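Local coordinates for O-methyltransferase (Saccharopolyspora spinosa, PDB 4CE0), which probably methylates the 4'-hydroxyl of the rhamnose of spinosyn precursors, using S-adenosyl-L-methionine as methyl donor and a bound magnesium ion, at residues 94-98 with 155-160; 78-84 with 105-111; 15-19 with 50-54. One frame throughout, in Å; residues are numbered along the deposited sequence.

Contact 1 of 3, residues 94-98 with 155-160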
# COMPACT_ATOMS: atom_id res chain seq x y z
N ARG A 94 13.27 3.37 -4.86
CA ARG A 94 13.01 4.80 -4.62
C ARG A 94 12.28 4.96 -3.29
O ARG A 94 12.50 5.93 -2.54
CB ARG A 94 12.20 5.41 -5.76
CG ARG A 94 11.70 6.87 -5.51
CD ARG A 94 12.80 7.91 -5.43
NE ARG A 94 12.34 9.22 -4.93
CZ ARG A 94 12.41 9.61 -3.66
NH1 ARG A 94 12.88 8.81 -2.71
NH2 ARG A 94 11.99 10.82 -3.32
N ALA A 95 11.44 3.99 -2.97
CA ALA A 95 10.66 4.09 -1.73
C ALA A 95 11.56 3.85 -0.51
O ALA A 95 11.36 4.47 0.54
CB ALA A 95 9.50 3.14 -1.74
N VAL A 96 12.56 2.99 -0.63
CA VAL A 96 13.46 2.80 0.49
C VAL A 96 14.21 4.11 0.81
O VAL A 96 14.27 4.53 1.98
CB VAL A 96 14.44 1.66 0.26
CG1 VAL A 96 15.30 1.49 1.50
CG2 VAL A 96 13.69 0.36 -0.06
N LEU A 97 14.78 4.76 -0.22
CA LEU A 97 15.37 6.09 -0.06
C LEU A 97 14.42 7.07 0.63
O LEU A 97 14.82 7.83 1.52
CB LEU A 97 15.77 6.69 -1.42
CG LEU A 97 16.81 5.93 -2.23
CD1 LEU A 97 17.10 6.69 -3.52
CD2 LEU A 97 18.07 5.71 -1.41
N GLN A 98 13.17 7.10 0.18
CA GLN A 98 12.15 7.90 0.84
C GLN A 98 12.00 7.49 2.30
O GLN A 98 11.86 8.35 3.16
CB GLN A 98 10.80 7.73 0.12
CG GLN A 98 9.68 8.60 0.66
CD GLN A 98 9.96 10.07 0.45
OE1 GLN A 98 9.70 10.90 1.34
NE2 GLN A 98 10.48 10.41 -0.72
N LEU A 155 5.96 8.93 -6.08
CA LEU A 155 7.42 8.87 -6.12
C LEU A 155 8.04 9.26 -7.46
O LEU A 155 9.18 8.90 -7.71
CB LEU A 155 7.91 7.48 -5.72
CG LEU A 155 7.59 7.13 -4.27
CD1 LEU A 155 7.74 5.65 -4.07
CD2 LEU A 155 8.49 7.90 -3.29
N LEU A 156 7.31 9.99 -8.30
CA LEU A 156 7.87 10.41 -9.58
C LEU A 156 8.53 11.76 -9.40
O LEU A 156 7.91 12.77 -9.65
CB LEU A 156 6.78 10.47 -10.65
CG LEU A 156 7.26 10.88 -12.05
CD1 LEU A 156 8.27 9.88 -12.56
CD2 LEU A 156 6.09 11.00 -13.03
N ASP A 157 9.77 11.77 -8.93
CA ASP A 157 10.43 13.05 -8.60
C ASP A 157 11.88 13.10 -9.12
O ASP A 157 12.28 12.32 -9.99
CB ASP A 157 10.34 13.33 -7.10
CG ASP A 157 11.25 12.44 -6.25
OD1 ASP A 157 11.74 11.40 -6.75
OD2 ASP A 157 11.46 12.81 -5.07
N GLU A 158 12.66 14.03 -8.58
CA GLU A 158 14.02 14.33 -9.12
C GLU A 158 15.00 13.19 -8.89
O GLU A 158 16.06 13.13 -9.54
CB GLU A 158 14.60 15.57 -8.45
CG GLU A 158 14.42 15.53 -6.92
CD GLU A 158 15.31 16.52 -6.17
OE1 GLU A 158 16.12 17.22 -6.84
OE2 GLU A 158 15.19 16.60 -4.93
N GLN A 159 14.68 12.28 -7.97
CA GLN A 159 15.58 11.18 -7.64
C GLN A 159 15.38 9.94 -8.50
O GLN A 159 15.97 8.90 -8.24
CB GLN A 159 15.43 10.81 -6.17
CG GLN A 159 16.02 11.84 -5.21
CD GLN A 159 15.91 11.37 -3.77
OE1 GLN A 159 15.01 11.79 -3.03
NE2 GLN A 159 16.81 10.49 -3.37
N VAL A 160 14.51 10.04 -9.50
CA VAL A 160 14.28 8.95 -10.45
C VAL A 160 14.62 9.44 -11.86
O VAL A 160 14.07 10.47 -12.32
CB VAL A 160 12.82 8.49 -10.46
CG1 VAL A 160 12.67 7.25 -11.34
CG2 VAL A 160 12.33 8.21 -9.01
O HOH W 1 14.19 10.46 -0.59
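Arg94 reaches from helix 88-100 of the Rossmann-like methyltransferase fold to Asp157, in the type I turn (157-160) that leads into 160-164, the outermost strand of the chain's own sheet. The two side chains meet at about a right angle, yet their flat ends are nearly parallel, the guanidinium and carboxylate planes only 14° apart. The salt bridge is a side-on, two-pronged one: Arg94 NE gives its hydrogen to Asp157 OD1 at 2.9 Å and Arg94 NH2 to Asp157 OD2 at 2.7 Å, each oxygen being met on its syn side. Such a grip on two atoms fixes the rotation of the guanidinium. Its faces are used as well. Leu155 CD2 sits over the centre of one, while Gln159 OE1 lies above the opposite one, toward the rim, at an angle too poor for a hydrogen bond with NH2. The bend at chi2 (67°) of Arg94 lays its aliphatic part against the loop, CG on Leu155 CB at 3.8 Å and CD on Val160 CG2 at 3.6 Å. Gln159 is anchored further on, its NE2 bound to the carbonyls of Asp102 and Arg105. A water accepts from Arg94 NH1 at 3.0 Å and donates to Gln159 OE1 at 2.9 Å.

Contact 2 of 3, residues 78-84 with 105-111; sequences DFAETGV and RTVWVVD. With SAH (S-adenosyl-L-homocysteine), chain B.
Asp78 opens a parallel strand pair, 78-82 beside 107-111, the two strands of a beta-alpha-beta unit whose crossover is helix 88-100. Its side chain lies alongside Thr106 and leans over the start of the neighbouring strand. Asp78 CB lies 3.1 Å from Thr106 O and also reaches Trp108 CD1 at the edge of the indole. CG, placed beside the backbone N by a chi1 of -69°, then brings the two oxygens to separate donors. Asp78 OD1 accepts the backbone N-H of Thr106, with N at 2.9 Å, and a water that donates to OD1 also accepts from Thr106 OG1. Asp78 OD2 takes the indole N-H of Trp108, with NE1 at 2.9 Å; this bond is nearly straight (169°) and lies in the ring plane. Both donors stand well above the carboxylate plane. Thr106 CG2 rests over one face of the same indole, toward its rim.

From here the backbone ladder runs through Phe79 N to Thr106 O, Trp108 N to Phe79 O, Glu81 N to Trp108 O, Val110 N to Glu81 O and Gly83 N to Val110 O. Phe79 turns to the side of Val107, where Leu97 of helix 88-100 packs on it. Glu81, on that side too, forms a salt bridge with Arg183.

At the C-terminal ends the strands open into the cofactor site, as in other Rossmann-like methyltransferases. Gly83, with a positive phi of 108°, lies against the ligand. Asp111 holds both ribose hydroxyls of S-adenosyl-L-homocysteine, O2' on Asp111 OD1 at 2.8 Å and O3' on Asp111 OD2 at 2.7 Å; OD1 also accepts the backbone N-H of Phe113. The anti lone pair of Asp111 OD2 meanwhile receives the backbone N-H of Val84, with N at 2.9 Å.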
# COMPACT_ATOMS: atom_id res chain seq x y z
N ASP A 78 24.51 5.54 -6.87
CA ASP A 78 23.12 5.49 -7.24
C ASP A 78 22.70 4.04 -7.29
O ASP A 78 23.50 3.11 -7.02
CB ASP A 78 22.92 6.13 -8.61
CG ASP A 78 23.14 7.62 -8.60
OD1 ASP A 78 22.99 8.25 -7.53
OD2 ASP A 78 23.48 8.17 -9.68
N PHE A 79 21.44 3.85 -7.66
CA PHE A 79 20.91 2.50 -7.79
C PHE A 79 20.50 2.39 -9.22
O PHE A 79 20.06 3.37 -9.80
CB PHE A 79 19.68 2.28 -6.90
CG PHE A 79 19.92 2.48 -5.44
CD1 PHE A 79 21.19 2.41 -4.89
CD2 PHE A 79 18.86 2.69 -4.59
CE1 PHE A 79 21.39 2.57 -3.51
CE2 PHE A 79 19.05 2.86 -3.22
CZ PHE A 79 20.33 2.80 -2.68
N ALA A 80 20.59 1.21 -9.80
CA ALA A 80 20.18 1.04 -11.16
C ALA A 80 19.57 -0.31 -11.37
O ALA A 80 20.11 -1.30 -10.86
CB ALA A 80 21.40 1.23 -12.10
N GLU A 81 18.47 -0.37 -12.13
CA GLU A 81 17.94 -1.66 -12.60
C GLU A 81 17.87 -1.70 -14.12
O GLU A 81 17.27 -0.84 -14.77
CB GLU A 81 16.58 -2.04 -11.99
CG GLU A 81 16.16 -3.52 -12.36
CD GLU A 81 14.74 -3.88 -11.99
OE1 GLU A 81 13.85 -3.01 -12.19
OE2 GLU A 81 14.51 -5.03 -11.51
N THR A 82 18.50 -2.73 -14.67
CA THR A 82 18.49 -2.99 -16.09
C THR A 82 17.48 -4.07 -16.32
O THR A 82 17.76 -5.27 -16.12
CB THR A 82 19.90 -3.33 -16.68
OG1 THR A 82 20.50 -4.47 -16.03
CG2 THR A 82 20.81 -2.16 -16.54
N GLY A 83 16.31 -3.62 -16.74
CA GLY A 83 15.15 -4.47 -16.94
C GLY A 83 14.12 -4.19 -15.85
O GLY A 83 14.23 -4.74 -14.74
N VAL A 84 13.14 -3.34 -16.17
CA VAL A 84 12.22 -2.78 -15.18
C VAL A 84 10.75 -3.16 -15.36
O VAL A 84 9.98 -3.11 -14.40
CB VAL A 84 12.36 -1.23 -15.10
CG1 VAL A 84 13.81 -0.87 -15.12
CG2 VAL A 84 11.58 -0.49 -16.24
N ARG A 105 20.81 10.22 -3.41
CA ARG A 105 20.95 9.14 -4.37
C ARG A 105 19.86 9.10 -5.45
O ARG A 105 18.71 9.46 -5.21
CB ARG A 105 20.98 7.81 -3.61
CG ARG A 105 22.06 7.77 -2.55
CD ARG A 105 22.01 6.46 -1.84
NE ARG A 105 22.94 6.34 -0.72
CZ ARG A 105 24.08 5.65 -0.75
NH1 ARG A 105 24.47 5.04 -1.86
NH2 ARG A 105 24.82 5.57 0.35
N THR A 106 20.23 8.61 -6.62
CA THR A 106 19.33 8.52 -7.76
C THR A 106 19.04 7.06 -8.08
O THR A 106 19.88 6.21 -7.88
CB THR A 106 19.96 9.23 -9.00
OG1 THR A 106 19.87 10.64 -8.80
CG2 THR A 106 19.25 8.86 -10.33
N VAL A 107 17.84 6.81 -8.59
CA VAL A 107 17.42 5.49 -9.05
C VAL A 107 17.30 5.59 -10.56
O VAL A 107 16.50 6.38 -11.07
CB VAL A 107 16.05 5.06 -8.42
CG1 VAL A 107 15.57 3.69 -8.98
CG2 VAL A 107 16.17 5.01 -6.90
N TRP A 108 18.15 4.83 -11.25
CA TRP A 108 18.16 4.77 -12.70
C TRP A 108 17.28 3.64 -13.19
O TRP A 108 17.45 2.47 -12.84
CB TRP A 108 19.58 4.59 -13.24
CG TRP A 108 20.44 5.76 -12.94
CD1 TRP A 108 21.17 6.01 -11.80
CD2 TRP A 108 20.65 6.87 -13.80
NE1 TRP A 108 21.83 7.22 -11.91
CE2 TRP A 108 21.51 7.77 -13.13
CE3 TRP A 108 20.17 7.21 -15.08
CZ2 TRP A 108 21.93 8.97 -13.72
CZ3 TRP A 108 20.58 8.40 -15.64
CH2 TRP A 108 21.45 9.27 -14.96
N VAL A 109 16.34 4.02 -14.04
CA VAL A 109 15.33 3.09 -14.50
C VAL A 109 15.68 2.84 -15.94
O VAL A 109 15.38 3.68 -16.82
CB VAL A 109 13.93 3.70 -14.37
CG1 VAL A 109 12.85 2.74 -14.92
CG2 VAL A 109 13.68 4.07 -12.93
N VAL A 110 16.32 1.70 -16.19
CA VAL A 110 16.98 1.45 -17.46
C VAL A 110 16.32 0.31 -18.21
O VAL A 110 16.35 -0.85 -17.79
CB VAL A 110 18.48 1.08 -17.30
CG1 VAL A 110 19.17 1.17 -18.63
CG2 VAL A 110 19.18 1.92 -16.24
N ASP A 111 15.78 0.64 -19.37
CA ASP A 111 15.00 -0.32 -20.12
C ASP A 111 14.86 0.11 -21.57
O ASP A 111 15.13 1.27 -21.91
CB ASP A 111 13.61 -0.45 -19.49
CG ASP A 111 12.92 -1.75 -19.87
OD1 ASP A 111 12.38 -1.84 -20.99
OD2 ASP A 111 12.89 -2.66 -19.02
N SAH B . 9.10 -7.00 -12.81
CA SAH B . 10.45 -7.23 -13.34
CB SAH B . 10.68 -6.87 -14.79
CG SAH B . 11.89 -7.23 -15.64
SD SAH B . 11.17 -7.95 -17.14
C SAH B . 11.17 -6.27 -12.47
O SAH B . 12.29 -5.98 -12.85
OXT SAH B . 10.35 -5.94 -11.41
C5' SAH B . 12.52 -7.73 -18.36
C4' SAH B . 12.72 -6.29 -18.83
O4' SAH B . 13.98 -6.13 -19.45
C3' SAH B . 11.70 -5.81 -19.87
O3' SAH B . 11.07 -4.65 -19.35
C2' SAH B . 12.48 -5.53 -21.16
O2' SAH B . 12.03 -4.45 -22.01
C1' SAH B . 13.89 -5.31 -20.61
N9 SAH B . 15.02 -5.66 -21.50
C8 SAH B . 15.52 -6.93 -21.70
N7 SAH B . 16.58 -6.83 -22.52
C5 SAH B . 16.79 -5.53 -22.82
C6 SAH B . 17.72 -4.87 -23.61
N6 SAH B . 18.68 -5.53 -24.26
N1 SAH B . 17.66 -3.50 -23.74
C2 SAH B . 16.70 -2.76 -23.08
N3 SAH B . 15.77 -3.43 -22.33
C4 SAH B . 15.83 -4.78 -22.16
O HOH W 2 22.41 11.01 -7.50

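Contact 3 of 3, residues 15-19 with 50-54; sequences VLTNT and VAHTM. With SAH (S-adenosyl-L-homocysteine), chain B.
The C-terminal end of helix 6-16 meets the loop that carries part of the S-adenosyl-L-homocysteine pocket, and the carbonyl of Leu16 is where they join. Leu16 O accepts Thr53 N at 3.3 Å, the donor tilted from the carbonyl plane, and also His52 N through a weak, bent bond. Ala51 CB packs against the same carbonyl, 3.4 Å from Leu16 O. The helix stops here in a Schellman motif: Asn18 takes a positive phi (53°) and its N-H returns to Val15 O. That turn brings Asn18 CB against Ala51 CB at 3.8 Å, and its amide end across Val50 CG2. The Leu16 and His52 side chains cross at about a right angle, CD2 of Leu16 on CB of His52, while the imidazole leads off to Tyr153, which binds His52 ND1. Tyr21 of the second subunit closes over this spot, its hydroxyl hydrogen-bonded to Val15 O and His52 N. Thr53 faces two ways. Its CG2 lies 3.6 Å from Leu16 O, and the Thr53 and Thr17 side chains lie side by side, their CG2 methyls in contact. Thr53 OG1, turned anti to the backbone N (chi1 -173°), caps Ile55 N ahead of helix 56-73 and donates to the ligand carboxylate, with OXT 2.6 Å from Thr53 OG1.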
# COMPACT_ATOMS: atom_id res chain seq x y z
N VAL A 15 1.78 -4.34 -1.81
CA VAL A 15 1.13 -3.62 -2.89
C VAL A 15 1.78 -3.86 -4.27
O VAL A 15 1.08 -4.12 -5.24
CB VAL A 15 1.09 -2.11 -2.59
CG1 VAL A 15 0.32 -1.38 -3.67
CG2 VAL A 15 0.48 -1.89 -1.20
N LEU A 16 3.10 -3.75 -4.36
CA LEU A 16 3.79 -3.88 -5.64
C LEU A 16 3.62 -5.27 -6.27
O LEU A 16 3.63 -5.41 -7.48
CB LEU A 16 5.28 -3.60 -5.44
CG LEU A 16 5.64 -2.16 -5.16
CD1 LEU A 16 7.08 -2.05 -4.58
CD2 LEU A 16 5.49 -1.36 -6.41
N THR A 17 3.52 -6.30 -5.43
CA THR A 17 3.23 -7.66 -5.88
C THR A 17 1.72 -7.95 -6.01
O THR A 17 1.33 -9.05 -6.38
CB THR A 17 3.76 -8.66 -4.87
OG1 THR A 17 3.28 -8.28 -3.59
CG2 THR A 17 5.31 -8.69 -4.86
N ASN A 18 0.91 -6.95 -5.69
CA ASN A 18 -0.55 -7.07 -5.66
C ASN A 18 -1.09 -8.23 -4.84
O ASN A 18 -1.99 -8.94 -5.29
CB ASN A 18 -1.09 -7.15 -7.07
CG ASN A 18 -2.60 -6.86 -7.15
OD1 ASN A 18 -3.16 -6.13 -6.33
ND2 ASN A 18 -3.25 -7.46 -8.13
N THR A 19 -0.56 -8.43 -3.65
CA THR A 19 -1.10 -9.44 -2.74
C THR A 19 -2.33 -8.89 -2.04
O THR A 19 -3.08 -9.66 -1.44
CB THR A 19 -0.10 -9.89 -1.64
OG1 THR A 19 0.10 -8.82 -0.70
CG2 THR A 19 1.21 -10.30 -2.24
N VAL A 50 -1.87 -7.43 -13.16
CA VAL A 50 -1.80 -6.00 -12.85
C VAL A 50 -0.59 -5.58 -11.99
O VAL A 50 -0.20 -4.44 -12.08
CB VAL A 50 -3.13 -5.44 -12.28
CG1 VAL A 50 -4.22 -5.53 -13.35
CG2 VAL A 50 -3.56 -6.16 -11.04
N ALA A 51 0.01 -6.47 -11.19
CA ALA A 51 1.12 -6.07 -10.28
C ALA A 51 2.25 -5.32 -11.00
O ALA A 51 2.53 -5.58 -12.16
CB ALA A 51 1.71 -7.27 -9.57
N HIS A 52 2.93 -4.43 -10.28
CA HIS A 52 3.95 -3.56 -10.86
C HIS A 52 5.33 -4.19 -10.87
O HIS A 52 6.26 -3.68 -11.52
CB HIS A 52 3.97 -2.22 -10.16
CG HIS A 52 2.79 -1.37 -10.48
ND1 HIS A 52 2.23 -0.48 -9.57
CD2 HIS A 52 2.03 -1.28 -11.59
CE1 HIS A 52 1.20 0.12 -10.13
NE2 HIS A 52 1.05 -0.35 -11.35
N THR A 53 5.47 -5.29 -10.16
CA THR A 53 6.66 -6.13 -10.29
C THR A 53 6.28 -7.59 -10.34
O THR A 53 5.27 -8.00 -9.77
CB THR A 53 7.65 -5.92 -9.11
OG1 THR A 53 8.85 -6.64 -9.39
CG2 THR A 53 7.08 -6.41 -7.79
N MET A 54 7.13 -8.37 -11.02
CA MET A 54 6.96 -9.79 -11.17
C MET A 54 7.91 -10.56 -10.24
O MET A 54 7.85 -11.80 -10.16
CB MET A 54 7.13 -10.20 -12.64
CG MET A 54 8.56 -10.22 -13.16
SD MET A 54 8.69 -10.88 -14.84
CE MET A 54 7.90 -9.64 -15.85
N SAH B . 9.10 -7.00 -12.81
CA SAH B . 10.45 -7.23 -13.34
CB SAH B . 10.68 -6.87 -14.79
CG SAH B . 11.89 -7.23 -15.64
SD SAH B . 11.17 -7.95 -17.14
C SAH B . 11.17 -6.27 -12.47
O SAH B . 12.29 -5.98 -12.85
OXT SAH B . 10.35 -5.94 -11.41
C5' SAH B . 12.52 -7.73 -18.36
C4' SAH B . 12.72 -6.29 -18.83
O4' SAH B . 13.98 -6.13 -19.45
C3' SAH B . 11.70 -5.81 -19.87
O3' SAH B . 11.07 -4.65 -19.35
C2' SAH B . 12.48 -5.53 -21.16
O2' SAH B . 12.03 -4.45 -22.01
C1' SAH B . 13.89 -5.31 -20.61
N9 SAH B . 15.02 -5.66 -21.50
C8 SAH B . 15.52 -6.93 -21.70
N7 SAH B . 16.58 -6.83 -22.52
C5 SAH B . 16.79 -5.53 -22.82
C6 SAH B . 17.72 -4.87 -23.61
N6 SAH B . 18.68 -5.53 -24.26
N1 SAH B . 17.66 -3.50 -23.74
C2 SAH B . 16.70 -2.76 -23.08
N3 SAH B . 15.77 -3.43 -22.33
C4 SAH B . 15.83 -4.78 -22.16

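Overall arrangement
Contacts 1 and 2 adjoin, their centres about 11 Å apart. Gln159 and Leu97 of contact 1 join them: Gln159 O lies 2.8 Å from Val107 N, a probable hydrogen bond that ties the 155-160 loop to strand 107-111, and Leu97 CD2 packs on Phe79 CE2 at 3.5 Å. Along the chain their segments alternate, since helix 88-100 is the crossover between the strands of contact 2. Contact 3 closes earlier in the sequence; its centre is about 18 Å from each of the others and it touches neither. Contacts 2 and 3 share S-adenosyl-L-homocysteine instead, Asp111 holding the ribose and Thr53 the carboxylate. Contact 1 stands back from the pocket, the Arg94 side chain about 13 Å from the ligand.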